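Local atomic coordinates of nitrogenase molybdenum-iron protein alpha chain (Clostridium pasteurianum, PDB entry 4WES), a protein that holds the iron-molybdenum cofactor on which nitrogenase reduces dinitrogen and shares with the beta chain the [8Fe-7S] cluster that relays electrons to it. Residues 168-176 / 188-197; 68-79 / 136-147. One frame throughout, in Å; residues are numbered along the deposited sequence.

Contact 1: residues 168-176 / 188-197. With CLF (Fe(8)-S(7) cluster), chain H.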
loop_
_atom_site.group_PDB
_atom_site.type_symbol
_atom_site.label_atom_id
_atom_site.label_comp_id
_atom_site.label_asym_id
_atom_site.label_seq_id
_atom_site.Cartn_x
_atom_site.Cartn_y
_atom_site.Cartn_z
ATOM N N PRO A 168 24.468 0.246 39.476
ATOM C CA PRO A 168 23.975 1.546 39.934
ATOM C C PRO A 168 22.496 1.746 39.584
ATOM O O PRO A 168 22.056 1.318 38.499
ATOM C CB PRO A 168 24.843 2.532 39.173
ATOM C CG PRO A 168 26.124 1.778 38.837
ATOM C CD PRO A 168 25.591 0.404 38.553
ATOM N N VAL A 169 21.762 2.386 40.480
ATOM C CA VAL A 169 20.383 2.793 40.229
ATOM C C VAL A 169 20.319 4.260 40.593
ATOM O O VAL A 169 20.598 4.636 41.727
ATOM C CB VAL A 169 19.358 1.966 41.021
ATOM C CG1 VAL A 169 17.957 2.333 40.617
ATOM C CG2 VAL A 169 19.574 0.467 40.803
ATOM N N HIS A 170 19.938 5.095 39.641
ATOM C CA HIS A 170 19.949 6.546 39.823
ATOM C C HIS A 170 18.540 7.093 39.817
ATOM O O HIS A 170 17.814 6.939 38.828
ATOM C CB HIS A 170 20.740 7.227 38.724
ATOM C CG HIS A 170 22.153 6.731 38.639
ATOM N ND1 HIS A 170 23.035 6.890 39.676
ATOM C CD2 HIS A 170 22.835 6.097 37.664
ATOM C CE1 HIS A 170 24.203 6.386 39.332
ATOM N NE2 HIS A 170 24.112 5.880 38.131
ATOM N N ALA A 171 18.167 7.726 40.920
ATOM C CA ALA A 171 16.851 8.375 41.042
ATOM C C ALA A 171 16.911 9.848 40.656
ATOM O O ALA A 171 17.839 10.563 41.014
ATOM C CB ALA A 171 16.326 8.223 42.466
ATOM N N PHE A 172 15.852 10.317 39.998
ATOM C CA PHE A 172 15.740 11.709 39.582
ATOM C C PHE A 172 14.379 12.241 39.985
ATOM O O PHE A 172 13.356 11.745 39.490
ATOM C CB PHE A 172 15.895 11.841 38.062
ATOM C CG PHE A 172 17.225 11.371 37.545
ATOM C CD1 PHE A 172 17.457 10.047 37.266
ATOM C CD2 PHE A 172 18.259 12.273 37.337
ATOM C CE1 PHE A 172 18.679 9.595 36.799
ATOM C CE2 PHE A 172 19.494 11.845 36.858
ATOM C CZ PHE A 172 19.715 10.503 36.610
ATOM N N SER A 173 14.355 13.265 40.850
ATOM C CA SER A 173 13.092 13.853 41.300
ATOM C C SER A 173 12.685 14.969 40.352
ATOM O O SER A 173 12.747 16.137 40.685
ATOM C CB SER A 173 13.215 14.356 42.716
ATOM O OG SER A 173 13.268 13.270 43.620
ATOM N N CYS A 174 12.281 14.558 39.160
ATOM C CA CYS A 174 11.897 15.445 38.050
ATOM C C CYS A 174 10.394 15.499 37.823
ATOM O O CYS A 174 9.917 15.579 36.695
ATOM C CB CYS A 174 12.652 15.079 36.796
ATOM S SG CYS A 174 12.476 13.338 36.301
ATOM N N GLU A 175 9.636 15.512 38.917
ATOM C CA GLU A 175 8.196 15.708 38.813
ATOM C C GLU A 175 7.866 16.884 37.905
ATOM O O GLU A 175 8.485 17.934 37.987
ATOM C CB GLU A 175 7.555 15.928 40.177
ATOM C CG GLU A 175 7.549 14.756 41.124
ATOM C CD GLU A 175 8.796 14.549 41.974
ATOM O OE1 GLU A 175 8.653 13.792 42.958
ATOM O OE2 GLU A 175 9.874 15.112 41.687
ATOM N N GLY A 176 6.839 16.718 37.060
ATOM C CA GLY A 176 6.646 17.668 35.970
ATOM C C GLY A 176 6.385 19.074 36.330
ATOM O O GLY A 176 6.764 19.976 35.586
ATOM N N ILE A 188 18.222 19.137 37.235
ATOM C CA ILE A 188 18.057 17.954 38.064
ATOM C C ILE A 188 18.890 16.802 37.495
ATOM O O ILE A 188 19.580 16.074 38.251
ATOM C CB ILE A 188 16.555 17.592 38.154
ATOM C CG1 ILE A 188 15.817 18.653 38.985
ATOM C CG2 ILE A 188 16.352 16.208 38.783
ATOM C CD1 ILE A 188 14.311 18.687 38.780
ATOM N N ALA A 189 18.887 16.597 36.186
ATOM C CA ALA A 189 19.696 15.558 35.594
ATOM C C ALA A 189 21.173 15.826 35.826
ATOM O O ALA A 189 21.941 14.906 36.173
ATOM C CB ALA A 189 19.411 15.423 34.107
ATOM N N ASN A 190 21.606 17.059 35.575
ATOM C CA ASN A 190 23.024 17.376 35.692
ATOM C C ASN A 190 23.554 17.110 37.090
ATOM O O ASN A 190 24.686 16.666 37.253
ATOM C CB ASN A 190 23.317 18.848 35.338
ATOM C CG ASN A 190 23.487 19.130 33.830
ATOM O OD1 ASN A 190 24.489 19.705 33.443
ATOM N ND2 ASN A 190 22.523 18.728 33.010
ATOM N N ASN A 191 22.756 17.411 38.106
ATOM C CA ASN A 191 23.224 17.261 39.483
ATOM C C ASN A 191 23.616 15.817 39.747
ATOM O O ASN A 191 24.696 15.532 40.278
ATOM C CB ASN A 191 22.167 17.692 40.472
ATOM C CG ASN A 191 21.985 19.177 40.536
ATOM O OD1 ASN A 191 22.815 19.961 40.046
ATOM N ND2 ASN A 191 20.875 19.592 41.162
ATOM N N THR A 192 22.742 14.886 39.405
ATOM C CA THR A 192 22.989 13.469 39.688
ATOM C C THR A 192 24.036 12.880 38.755
ATOM O O THR A 192 24.881 12.077 39.172
ATOM C CB THR A 192 21.662 12.694 39.674
ATOM O OG1 THR A 192 20.890 13.115 40.798
ATOM C CG2 THR A 192 21.861 11.204 39.646
ATOM N N VAL A 193 24.043 13.279 37.484
ATOM C CA VAL A 193 25.104 12.810 36.597
ATOM C C VAL A 193 26.475 13.237 37.140
ATOM O O VAL A 193 27.424 12.432 37.166
ATOM C CB VAL A 193 24.875 13.349 35.161
ATOM C CG1 VAL A 193 26.096 13.088 34.289
ATOM C CG2 VAL A 193 23.651 12.699 34.537
ATOM N N MET A 194 26.589 14.492 37.556
ATOM C CA MET A 194 27.874 14.995 38.042
ATOM C C MET A 194 28.389 14.221 39.234
ATOM O O MET A 194 29.554 13.829 39.255
ATOM C CB MET A 194 27.773 16.476 38.375
ATOM C CG MET A 194 29.103 17.090 38.786
ATOM S SD MET A 194 30.235 17.221 37.381
ATOM C CE MET A 194 31.781 17.371 38.276
ATOM N N THR A 195 27.563 14.065 40.256
ATOM C CA THR A 195 28.064 13.485 41.493
ATOM C C THR A 195 28.083 11.982 41.485
ATOM O O THR A 195 28.926 11.381 42.153
ATOM C CB THR A 195 27.298 13.999 42.703
ATOM O OG1 THR A 195 25.938 13.646 42.598
ATOM C CG2 THR A 195 27.398 15.521 42.831
ATOM N N ASP A 196 27.158 11.358 40.756
ATOM C CA ASP A 196 26.975 9.909 40.907
ATOM C C ASP A 196 27.462 9.095 39.715
ATOM O O ASP A 196 27.518 7.861 39.809
ATOM C CB ASP A 196 25.492 9.590 41.202
ATOM C CG ASP A 196 24.982 10.242 42.467
ATOM O OD1 ASP A 196 25.770 10.849 43.204
ATOM O OD2 ASP A 196 23.765 10.183 42.698
ATOM N N ILE A 197 27.796 9.774 38.619
ATOM C CA ILE A 197 28.249 9.089 37.409
ATOM C C ILE A 197 29.660 9.543 36.992
ATOM O O ILE A 197 30.587 8.751 36.904
ATOM C CB ILE A 197 27.218 9.163 36.230
ATOM C CG1 ILE A 197 25.840 8.724 36.706
ATOM C CG2 ILE A 197 27.730 8.337 35.063
ATOM C CD1 ILE A 197 24.770 8.821 35.645
HETATM FE FE1 CLF H . 3.519 15.423 34.666
HETATM FE FE2 CLF H . 2.670 15.491 32.318
HETATM FE FE3 CLF H . 5.384 15.882 32.653
HETATM FE FE4 CLF H . 4.198 13.476 33.047
HETATM S S1 CLF H . 1.997 13.738 33.936
HETATM S S2A CLF H . 3.671 17.307 33.298
HETATM S S4A CLF H . 4.382 14.584 31.065
HETATM S S3A CLF H . 5.658 14.505 34.517
HETATM FE FE5 CLF H . 2.161 10.953 31.872
HETATM FE FE6 CLF H . -0.717 11.437 34.009
HETATM FE FE7 CLF H . -0.489 11.311 31.271
HETATM FE FE8 CLF H . 0.459 13.674 32.142
HETATM S S2B CLF H . 0.462 9.884 32.802
HETATM S S3B CLF H . -1.653 12.904 32.485
HETATM S S4B CLF H . 1.304 12.450 30.364
HETATM O O HOH W 1 22.448 7.983 42.188
#
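The imidazole of H170 is overlapped on one face by the side chain of I197, whose CG1 sits 4.0 Å from the ring centroid and 28° off its normal, a CH-pi contact. The same carbon comes within 3.6 Å of H170 NE2. Both polar corners of the ring are held. ND1 meets a water in the plane of the ring at 2.8 Å, and that water donates to D196 OD2, so helix and strand are joined here through solvent without a direct bond. NE2 is hydrogen-bonded to Y246 OH, and I197 also leans on Y246 and V249 of helix 246-250. With a partner on each nitrogen, the imidazole has little freedom to rotate, and the nearby carboxylate would probably stabilise any positive charge on it.

Farther along, F172 presents CE2 to T192, 3.7 Å from CB. Its CG stands anti to the carbonyl carbon (chi1 -61°), which brings the ring to the helix although the bond leaving the backbone does not aim there. I188 O lies at the ring's edge, 4.1 Å from CD2. Past the strand, I188 reaches over the inverse gamma turn centred on S173, its CD1 3.5 Å from S173 O, and its CG2 packs on C174 CB at 4.3 Å. The chain then runs to G176 in the P-cluster pocket. The outermost strand, within this chain, of a parallel sheet and the helix that follows it, nearly antiparallel at 152°, form a beta-alpha unit of an alpha/beta domain.

Contact 2: residues 68-79 / 136-147. With CLF (Fe(8)-S(7) cluster), chain H.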
loop_
_atom_site.group_PDB
_atom_site.type_symbol
_atom_site.label_atom_id
_atom_site.label_comp_id
_atom_site.label_asym_id
_atom_site.label_seq_id
_atom_site.Cartn_x
_atom_site.Cartn_y
_atom_site.Cartn_z
ATOM N N ASP A 68 22.624 2.217 27.076
ATOM C CA ASP A 68 22.780 0.924 27.777
ATOM C C ASP A 68 22.367 1.038 29.240
ATOM O O ASP A 68 22.644 0.125 30.043
ATOM C CB ASP A 68 24.184 0.351 27.616
ATOM C CG ASP A 68 25.276 1.246 28.158
ATOM O OD1 ASP A 68 25.012 2.387 28.563
ATOM O OD2 ASP A 68 26.409 0.765 28.142
ATOM N N MET A 69 21.644 2.110 29.561
ATOM C CA MET A 69 20.965 2.283 30.829
ATOM C C MET A 69 19.478 2.072 30.627
ATOM O O MET A 69 18.935 2.613 29.661
ATOM C CB MET A 69 21.313 3.692 31.348
ATOM C CG MET A 69 20.703 4.186 32.629
ATOM S SD MET A 69 21.592 5.680 33.126
ATOM C CE MET A 69 20.526 6.113 34.524
ATOM N N VAL A 70 18.828 1.290 31.496
ATOM C CA VAL A 70 17.363 1.144 31.423
ATOM C C VAL A 70 16.721 2.291 32.194
ATOM O O VAL A 70 16.944 2.451 33.373
ATOM C CB VAL A 70 16.903 -0.235 31.950
ATOM C CG1 VAL A 70 15.396 -0.250 32.185
ATOM C CG2 VAL A 70 17.310 -1.320 30.991
ATOM N N HIS A 71 15.937 3.109 31.474
ATOM C CA HIS A 71 15.304 4.280 32.059
ATOM C C HIS A 71 13.846 3.989 32.387
ATOM O O HIS A 71 13.035 3.810 31.496
ATOM C CB HIS A 71 15.385 5.465 31.078
ATOM C CG HIS A 71 16.781 5.780 30.665
ATOM N ND1 HIS A 71 17.683 6.417 31.478
ATOM C CD2 HIS A 71 17.407 5.530 29.497
ATOM C CE1 HIS A 71 18.825 6.525 30.819
ATOM N NE2 HIS A 71 18.671 6.019 29.612
ATOM N N ILE A 72 13.545 3.881 33.682
ATOM C CA ILE A 72 12.199 3.529 34.137
ATOM C C ILE A 72 11.462 4.771 34.592
ATOM O O ILE A 72 11.868 5.429 35.555
ATOM C CB ILE A 72 12.216 2.501 35.291
ATOM C CG1 ILE A 72 13.024 1.244 34.908
ATOM C CG2 ILE A 72 10.788 2.145 35.679
ATOM C CD1 ILE A 72 13.138 0.229 36.044
ATOM N N THR A 73 10.378 5.102 33.889
ATOM C CA THR A 73 9.505 6.183 34.335
ATOM C C THR A 73 8.599 5.664 35.450
ATOM O O THR A 73 7.860 4.712 35.247
ATOM C CB THR A 73 8.633 6.685 33.175
ATOM O OG1 THR A 73 9.513 7.134 32.126
ATOM C CG2 THR A 73 7.682 7.760 33.616
ATOM N N HIS A 74 8.689 6.316 36.604
ATOM C CA HIS A 74 7.809 5.966 37.714
ATOM C C HIS A 74 6.587 6.902 37.654
ATOM O O HIS A 74 6.663 8.060 38.063
ATOM C CB HIS A 74 8.528 6.058 39.051
ATOM C CG HIS A 74 7.703 5.576 40.196
ATOM N ND1 HIS A 74 6.897 4.459 40.130
ATOM C CD2 HIS A 74 7.548 6.102 41.429
ATOM C CE1 HIS A 74 6.329 4.290 41.313
ATOM N NE2 HIS A 74 6.722 5.262 42.119
ATOM N N GLY A 75 5.502 6.413 37.057
ATOM C CA GLY A 75 4.347 7.271 36.803
ATOM C C GLY A 75 3.313 6.469 36.073
ATOM O O GLY A 75 3.523 5.299 35.758
ATOM N N PRO A 76 2.146 7.098 35.815
ATOM C CA PRO A 76 1.170 6.512 34.917
ATOM C C PRO A 76 1.703 6.532 33.481
ATOM O O PRO A 76 2.821 7.006 33.225
ATOM C CB PRO A 76 -0.102 7.345 35.163
ATOM C CG PRO A 76 0.280 8.386 36.201
ATOM C CD PRO A 76 1.798 8.472 36.141
ATOM N N ILE A 77 0.975 5.927 32.556
ATOM C CA ILE A 77 1.640 5.464 31.338
ATOM C C ILE A 77 2.073 6.564 30.362
ATOM O O ILE A 77 3.036 6.327 29.609
ATOM C CB ILE A 77 0.756 4.424 30.595
ATOM C CG1 ILE A 77 1.582 3.597 29.609
ATOM C CG2 ILE A 77 -0.434 5.088 29.905
ATOM C CD1 ILE A 77 2.701 2.796 30.265
ATOM N N GLY A 78 1.367 7.693 30.321
ATOM C CA GLY A 78 1.681 8.665 29.307
ATOM C C GLY A 78 3.069 9.245 29.398
ATOM O O GLY A 78 3.757 9.395 28.386
ATOM N N CYS A 79 3.477 9.600 30.611
ATOM C CA CYS A 79 4.876 10.077 30.716
ATOM C C CYS A 79 5.866 9.183 30.008
ATOM O O CYS A 79 6.843 9.640 29.425
ATOM C CB CYS A 79 5.243 10.256 32.180
ATOM S SG CYS A 79 4.046 11.143 33.194
ATOM N N PRO A 136 21.379 -4.339 32.470
ATOM C CA PRO A 136 21.968 -3.151 31.877
ATOM C C PRO A 136 23.191 -2.634 32.671
ATOM O O PRO A 136 23.497 -3.138 33.757
ATOM C CB PRO A 136 20.812 -2.155 31.954
ATOM C CG PRO A 136 20.173 -2.532 33.269
ATOM C CD PRO A 136 20.204 -4.031 33.297
ATOM N N ALA A 137 23.830 -1.590 32.161
ATOM C CA ALA A 137 24.942 -0.968 32.856
ATOM C C ALA A 137 24.490 -0.280 34.141
ATOM O O ALA A 137 25.235 -0.164 35.109
ATOM C CB ALA A 137 25.628 0.014 31.939
ATOM N N ALA A 138 23.262 0.236 34.110
ATOM C CA ALA A 138 22.661 1.024 35.200
ATOM C C ALA A 138 21.181 1.105 34.928
ATOM O O ALA A 138 20.736 0.845 33.806
ATOM C CB ALA A 138 23.273 2.403 35.302
ATOM N N ILE A 139 20.447 1.491 35.950
ATOM C CA ILE A 139 19.009 1.765 35.853
ATOM C C ILE A 139 18.756 3.162 36.341
ATOM O O ILE A 139 19.337 3.596 37.342
ATOM C CB ILE A 139 18.204 0.719 36.654
ATOM C CG1 ILE A 139 18.389 -0.664 36.007
ATOM C CG2 ILE A 139 16.725 1.117 36.771
ATOM C CD1 ILE A 139 17.841 -1.830 36.808
ATOM N N GLY A 140 17.914 3.909 35.616
ATOM C CA GLY A 140 17.421 5.191 36.095
ATOM C C GLY A 140 15.958 5.082 36.484
ATOM O O GLY A 140 15.201 4.330 35.871
ATOM N N VAL A 141 15.563 5.861 37.496
ATOM C CA VAL A 141 14.192 5.963 37.951
ATOM C C VAL A 141 13.803 7.422 37.911
ATOM O O VAL A 141 14.473 8.254 38.535
ATOM C CB VAL A 141 14.044 5.490 39.389
ATOM C CG1 VAL A 141 12.600 5.678 39.843
ATOM C CG2 VAL A 141 14.498 4.044 39.519
ATOM N N TYR A 142 12.721 7.753 37.194
ATOM C CA TYR A 142 12.375 9.132 36.918
ATOM C C TYR A 142 11.000 9.443 37.501
ATOM O O TYR A 142 10.011 8.799 37.127
ATOM C CB TYR A 142 12.381 9.381 35.392
ATOM C CG TYR A 142 13.745 9.094 34.832
ATOM C CD1 TYR A 142 14.731 10.055 34.780
ATOM C CD2 TYR A 142 14.072 7.827 34.425
ATOM C CE1 TYR A 142 16.002 9.755 34.330
ATOM C CE2 TYR A 142 15.347 7.484 34.003
ATOM C CZ TYR A 142 16.316 8.469 33.957
ATOM O OH TYR A 142 17.605 8.171 33.554
ATOM N N ALA A 143 10.941 10.419 38.401
ATOM C CA ALA A 143 9.671 10.830 38.965
ATOM C C ALA A 143 8.809 11.581 37.937
ATOM O O ALA A 143 9.311 12.222 37.030
ATOM C CB ALA A 143 9.878 11.703 40.193
ATOM N N THR A 144 7.513 11.503 38.167
ATOM C CA THR A 144 6.485 12.170 37.391
ATOM C C THR A 144 5.544 12.880 38.379
ATOM O O THR A 144 5.665 12.700 39.592
ATOM C CB THR A 144 5.704 11.176 36.535
ATOM O OG1 THR A 144 5.056 10.255 37.385
ATOM C CG2 THR A 144 6.592 10.505 35.534
ATOM N N CYS A 145 4.580 13.656 37.859
ATOM C CA CYS A 145 3.681 14.449 38.703
ATOM C C CYS A 145 3.232 13.833 40.032
ATOM O O CYS A 145 3.323 14.523 41.051
ATOM C CB CYS A 145 2.478 14.928 37.881
ATOM S SG CYS A 145 2.872 16.259 36.723
ATOM N N PRO A 146 2.692 12.596 40.056
ATOM C CA PRO A 146 2.132 12.130 41.336
ATOM C C PRO A 146 3.139 11.704 42.407
ATOM O O PRO A 146 2.758 11.537 43.554
ATOM C CB PRO A 146 1.274 10.943 40.952
ATOM C CG PRO A 146 1.470 10.710 39.528
ATOM C CD PRO A 146 2.400 11.673 38.953
ATOM N N VAL A 147 4.397 11.448 42.028
ATOM C CA VAL A 147 5.312 10.642 42.834
ATOM C C VAL A 147 5.601 11.229 44.228
ATOM O O VAL A 147 5.436 10.560 45.248
ATOM C CB VAL A 147 6.623 10.417 42.055
ATOM C CG1 VAL A 147 7.710 9.839 42.954
ATOM C CG2 VAL A 147 6.362 9.527 40.881
HETATM FE FE1 CLF H . 3.519 15.423 34.666
HETATM FE FE2 CLF H . 2.670 15.491 32.318
HETATM FE FE3 CLF H . 5.384 15.882 32.653
HETATM FE FE4 CLF H . 4.198 13.476 33.047
HETATM S S1 CLF H . 1.997 13.738 33.936
HETATM S S2A CLF H . 3.671 17.307 33.298
HETATM S S4A CLF H . 4.382 14.584 31.065
HETATM S S3A CLF H . 5.658 14.505 34.517
HETATM FE FE5 CLF H . 2.161 10.953 31.872
HETATM FE FE6 CLF H . -0.717 11.437 34.009
HETATM FE FE7 CLF H . -0.489 11.311 31.271
HETATM FE FE8 CLF H . 0.459 13.674 32.142
HETATM S S2B CLF H . 0.462 9.884 32.802
HETATM S S3B CLF H . -1.653 12.904 32.485
HETATM S S4B CLF H . 1.304 12.450 30.364
#
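Two neighbouring strands of a parallel beta-sheet, 69-74 and 138-143, lead at their C-terminal ends to the P-cluster, the [8Fe-7S] cluster shared with the beta chain. Parallel pairing joins them: V70 N donates to A138 O, G140 N to V70 O at 2.8 Å, I72 N to G140 O, Y142 N to I72 O and H74 N to Y142 O. On the face bearing H71 and Y142, H71 ND1 and Y142 OH share a hydrogen bond of 2.7 Å, the rings meeting rim to rim with planes at 53°. H71 NE2 is hydrogen-bonded to I66 O, so both ring nitrogens are held. M69, its CG anti to the backbone N (chi1 177°) and its chain extended beyond, brings CE within 3.6 Å of G140 N. On the opposite face I72 CD1 packs against I139 CG2 at 3.8 Å.

T144 OG1 donates to H74 O at 2.8 Å, tying the first strand's end to the segment leading to C145. T144 CG2 rests 3.5 Å from C79 SG. Each segment supplies a cysteine: C145 SG binds iron FE1, and C79 SG bridges irons FE4 and FE5, 2.3 Å from each. The backbone N of C79 also lies 2.3 Å from FE5, consistent with the oxidised P-cluster.

In the fold
Contacts 1 and 2 belong to one alpha/beta unit, contact 2 inside its sheet and contact 1 between the sheet and a covering helix. Strand 138-143 lies between strands 69-74 and 169-172, so contact 2 is the heart of the sheet, almost wholly buried, whereas contact 1 covers its edge strand with helix 182-196 and has one exposed residue. Their chemistry follows: backbone bonds dominate contact 2, while contact 1 relies on side-chain packing and a water. They meet where H170 N and O lie 2.8 Å from I139 O and V141 N, probable hydrogen bonds, and where the F172 and Y142 rings pack almost parallel. Both reach the P-cluster, contact 2 by coordination and contact 1 by backbone proximity.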